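Local coordinates for BLUF domain-containing protein (Acinetobacter baumannii, PDB 6W6Z) that probably senses blue light through a bound flavin, here flavin mononucleotide, as a BLUF-domain photoreceptor, at residues A[41-46]-A[115-120]. Residues are numbered along the deposited sequence; the frame is centred on the assembly and turned at random.
Sequences VLYYAD and FNPLLL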
ATOM      1  N   VAL A  41      -4.933   0.587   0.633  1.00 19.73           N
ATOM      2  CA  VAL A  41      -4.060   1.669   1.126  1.00 16.98           C
ATOM      3  C   VAL A  41      -2.612   1.277   0.868  1.00 15.92           C
ATOM      4  O   VAL A  41      -2.294   0.105   1.006  1.00 17.18           O
ATOM      5  CB  VAL A  41      -4.327   1.955   2.615  1.00 16.61           C
ATOM      6  CG1 VAL A  41      -4.223   0.697   3.456  1.00 17.43           C
ATOM      7  CG2 VAL A  41      -3.429   3.069   3.142  1.00 17.82           C
ATOM      8  N   LEU A  42      -1.820   2.280   0.527  1.00 16.34           N
ATOM      9  CA  LEU A  42      -0.364   2.183   0.264  1.00 14.87           C
ATOM     10  C   LEU A  42       0.270   3.111   1.264  1.00 15.52           C
ATOM     11  O   LEU A  42      -0.074   4.281   1.238  1.00 19.64           O
ATOM     12  CB  LEU A  42      -0.020   2.587  -1.171  1.00 15.34           C
ATOM     13  CG  LEU A  42       1.453   2.403  -1.548  1.00 15.28           C
ATOM     14  CD1 LEU A  42       1.852   0.930  -1.477  1.00 16.63           C
ATOM     15  CD2 LEU A  42       1.761   2.967  -2.921  1.00 16.55           C
ATOM     16  N   TYR A  43       1.171   2.585   2.089  1.00 14.77           N
ATOM     17  CA  TYR A  43       1.967   3.363   3.056  1.00 15.57           C
ATOM     18  C   TYR A  43       3.377   3.331   2.512  1.00 15.75           C
ATOM     19  O   TYR A  43       3.856   2.262   2.116  1.00 16.12           O
ATOM     20  CB  TYR A  43       1.883   2.747   4.454  1.00 15.46           C
ATOM     21  CG  TYR A  43       2.932   3.200   5.445  1.00 18.09           C
ATOM     22  CD1 TYR A  43       2.797   4.388   6.143  1.00 17.77           C
ATOM     23  CD2 TYR A  43       4.031   2.410   5.730  1.00 20.68           C
ATOM     24  CE1 TYR A  43       3.726   4.769   7.099  1.00 19.05           C
ATOM     25  CE2 TYR A  43       5.009   2.810   6.635  1.00 20.89           C
ATOM     26  CZ  TYR A  43       4.842   3.990   7.339  1.00 21.31           C
ATOM     27  OH  TYR A  43       5.769   4.395   8.268  1.00 25.00           O
ATOM     28  N   TYR A  44       4.053   4.460   2.545  1.00 16.33           N
ATOM     29  CA  TYR A  44       5.477   4.555   2.162  1.00 17.20           C
ATOM     30  C   TYR A  44       6.217   5.258   3.280  1.00 17.89           C
ATOM     31  O   TYR A  44       5.794   6.367   3.656  1.00 19.07           O
ATOM     32  CB  TYR A  44       5.670   5.326   0.848  1.00 18.34           C
ATOM     33  CG  TYR A  44       7.133   5.486   0.528  1.00 17.75           C
ATOM     34  CD1 TYR A  44       7.878   4.411   0.064  1.00 18.91           C
ATOM     35  CD2 TYR A  44       7.806   6.654   0.850  1.00 18.53           C
ATOM     36  CE1 TYR A  44       9.246   4.517  -0.141  1.00 18.03           C
ATOM     37  CE2 TYR A  44       9.165   6.793   0.616  1.00 19.03           C
ATOM     38  CZ  TYR A  44       9.898   5.710   0.163  1.00 19.52           C
ATOM     39  OH  TYR A  44      11.250   5.822  -0.030  1.00 20.95           O
ATOM     40  N   ALA A  45       7.328   4.690   3.724  1.00 17.56           N
ATOM     41  CA  ALA A  45       8.258   5.388   4.637  1.00 16.85           C
ATOM     42  C   ALA A  45       9.591   4.662   4.642  1.00 18.03           C
ATOM     43  O   ALA A  45       9.626   3.417   4.379  1.00 17.56           O
ATOM     44  CB  ALA A  45       7.674   5.413   6.025  1.00 18.66           C
ATOM     45  N   ASP A  46      10.670   5.390   4.901  1.00 18.92           N
ATOM     46  CA  ASP A  46      11.978   4.751   5.168  1.00 20.42           C
ATOM     47  C   ASP A  46      12.306   3.719   4.066  1.00 19.78           C
ATOM     48  O   ASP A  46      12.752   2.587   4.381  1.00 19.40           O
ATOM     49  CB  ASP A  46      11.943   4.154   6.584  1.00 22.18           C
ATOM     50  CG  ASP A  46      12.070   5.195   7.678  1.00 24.62           C
ATOM     51  OD1 ASP A  46      11.951   6.364   7.347  1.00 25.15           O
ATOM     52  OD2 ASP A  46      12.327   4.823   8.861  1.00 28.79           O
ATOM     53  N   PHE A 115      10.774   3.124  10.741  1.00 24.20           N
ATOM     54  CA  PHE A 115       9.328   3.085  10.441  1.00 23.34           C
ATOM     55  C   PHE A 115       9.095   2.233   9.193  1.00 22.65           C
ATOM     56  O   PHE A 115       8.086   2.403   8.469  1.00 24.34           O
ATOM     57  CB  PHE A 115       8.925   4.548  10.352  1.00 23.72           C
ATOM     58  CG  PHE A 115       9.439   5.302  11.543  1.00 24.73           C
ATOM     59  CD1 PHE A 115       8.847   5.086  12.779  1.00 24.43           C
ATOM     60  CD2 PHE A 115      10.541   6.135  11.460  1.00 23.27           C
ATOM     61  CE1 PHE A 115       9.298   5.756  13.903  1.00 23.49           C
ATOM     62  CE2 PHE A 115      11.000   6.785  12.584  1.00 22.39           C
ATOM     63  CZ  PHE A 115      10.381   6.585  13.806  1.00 24.41           C
ATOM     64  N   ASN A 116      10.013   1.319   8.975  1.00 24.60           N
ATOM     65  CA  ASN A 116      10.001   0.388   7.819  1.00 25.69           C
ATOM     66  C   ASN A 116       8.973  -0.689   8.126  1.00 23.41           C
ATOM     67  O   ASN A 116       9.110  -1.433   9.088  1.00 22.11           O
ATOM     68  CB  ASN A 116      11.396  -0.181   7.572  1.00 24.67           C
ATOM     69  CG  ASN A 116      11.501  -1.096   6.371  1.00 24.95           C
ATOM     70  OD1 ASN A 116      10.574  -1.847   6.048  1.00 21.23           O
ATOM     71  ND2 ASN A 116      12.647  -1.029   5.707  1.00 26.74           N
ATOM     72  N   PRO A 117       7.906  -0.799   7.309  1.00 25.57           N
ATOM     73  CA  PRO A 117       6.860  -1.771   7.574  1.00 24.46           C
ATOM     74  C   PRO A 117       7.288  -3.236   7.414  1.00 23.19           C
ATOM     75  O   PRO A 117       6.583  -4.103   7.866  1.00 25.70           O
ATOM     76  CB  PRO A 117       5.728  -1.425   6.586  1.00 25.72           C
ATOM     77  CG  PRO A 117       6.346  -0.498   5.577  1.00 27.90           C
ATOM     78  CD  PRO A 117       7.641   0.036   6.139  1.00 26.59           C
ATOM     79  N   LEU A 118       8.469  -3.518   6.854  1.00 22.81           N
ATOM     80  CA  LEU A 118       8.977  -4.912   6.857  1.00 21.73           C
ATOM     81  C   LEU A 118       9.172  -5.420   8.297  1.00 23.50           C
ATOM     82  O   LEU A 118       9.264  -6.654   8.455  1.00 24.22           O
ATOM     83  CB  LEU A 118      10.274  -4.981   6.048  1.00 23.57           C
ATOM     84  CG  LEU A 118      10.091  -4.894   4.538  1.00 24.24           C
ATOM     85  CD1 LEU A 118      11.410  -4.584   3.839  1.00 26.78           C
ATOM     86  CD2 LEU A 118       9.503  -6.178   4.009  1.00 23.29           C
ATOM     87  N   LEU A 119       9.266  -4.525   9.292  1.00 25.75           N
ATOM     88  CA  LEU A 119       9.406  -4.877  10.731  1.00 24.81           C
ATOM     89  C   LEU A 119       8.060  -5.321  11.321  1.00 27.39           C
ATOM     90  O   LEU A 119       8.075  -5.765  12.476  1.00 29.16           O
ATOM     91  CB  LEU A 119       9.874  -3.647  11.520  1.00 26.47           C
ATOM     92  CG  LEU A 119      11.211  -3.031  11.116  1.00 29.13           C
ATOM     93  CD1 LEU A 119      11.369  -1.661  11.761  1.00 28.85           C
ATOM     94  CD2 LEU A 119      12.361  -3.937  11.491  1.00 31.21           C
ATOM     95  N   LEU A 120       6.934  -5.132  10.638  1.00 24.06           N
ATOM     96  CA  LEU A 120       5.597  -5.481  11.211  1.00 23.75           C
ATOM     97  C   LEU A 120       5.363  -6.999  11.154  1.00 25.28           C
ATOM     98  O   LEU A 120       5.821  -7.656  10.180  1.00 23.55           O
ATOM     99  CB  LEU A 120       4.491  -4.763  10.431  1.00 23.90           C
ATOM    100  CG  LEU A 120       4.414  -3.240  10.540  1.00 26.29           C
ATOM    101  CD1 LEU A 120       3.349  -2.726   9.588  1.00 28.16           C
ATOM    102  CD2 LEU A 120       4.135  -2.784  11.963  1.00 27.59           C
TER
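Where strand 39-45 of the BLUF-domain sheet runs out into its hairpin turn, Tyr-43, Ala-45 and Asp-46 meet the loop between helices 101-109 and 125-134. The case illustrates how a loop without regular pairing can be fastened to a sheet by side chains that bond to its backbone, for Phe-115 is held at both its N-H and its C=O. The hydroxyl OH of Tyr-43 donates to Phe-115 O at 3.1 Å, in the carbonyl plane and on a lone pair. The tyrosine CG stands anti to the backbone N (chi1 164°), which carries the ring toward the loop; there it is the ring edge that meets Phe-115 O and Pro-117. Along that same edge lies the Pro-117 ring, whose CG is 3.7 Å from Tyr-43 CD2. The second bond comes from Phe-115 N to Asp-46 OD2 and is nearly straight, 3.0 Å at 170°, although the donor reaches the oxygen from 41° above the carboxylate plane. That oxygen also rests 3.4 Å from Phe-115 CD2, the carboxylate and the ring steeply inclined to each other. The other carboxylate oxygen, OD1, makes a salt bridge to Arg-99, so both oxygens of this acid are engaged and its rotation should be restricted. Next along the loop, Asn-116 OD1 accepts from Leu-118 N at 2.8 Å, an Asx turn that leads into the 3-10 segment 117-119. Pro-117 also packs on Ala-48 and Phe-50 of strand 48-54, while Phe-128 of helix 125-134 meets the Tyr-43 ring edge-to-face and Ile-103 of helix 101-109 touches it; on this strand Leu-42 contacts the flavin and Ile-25 of helix 18-36.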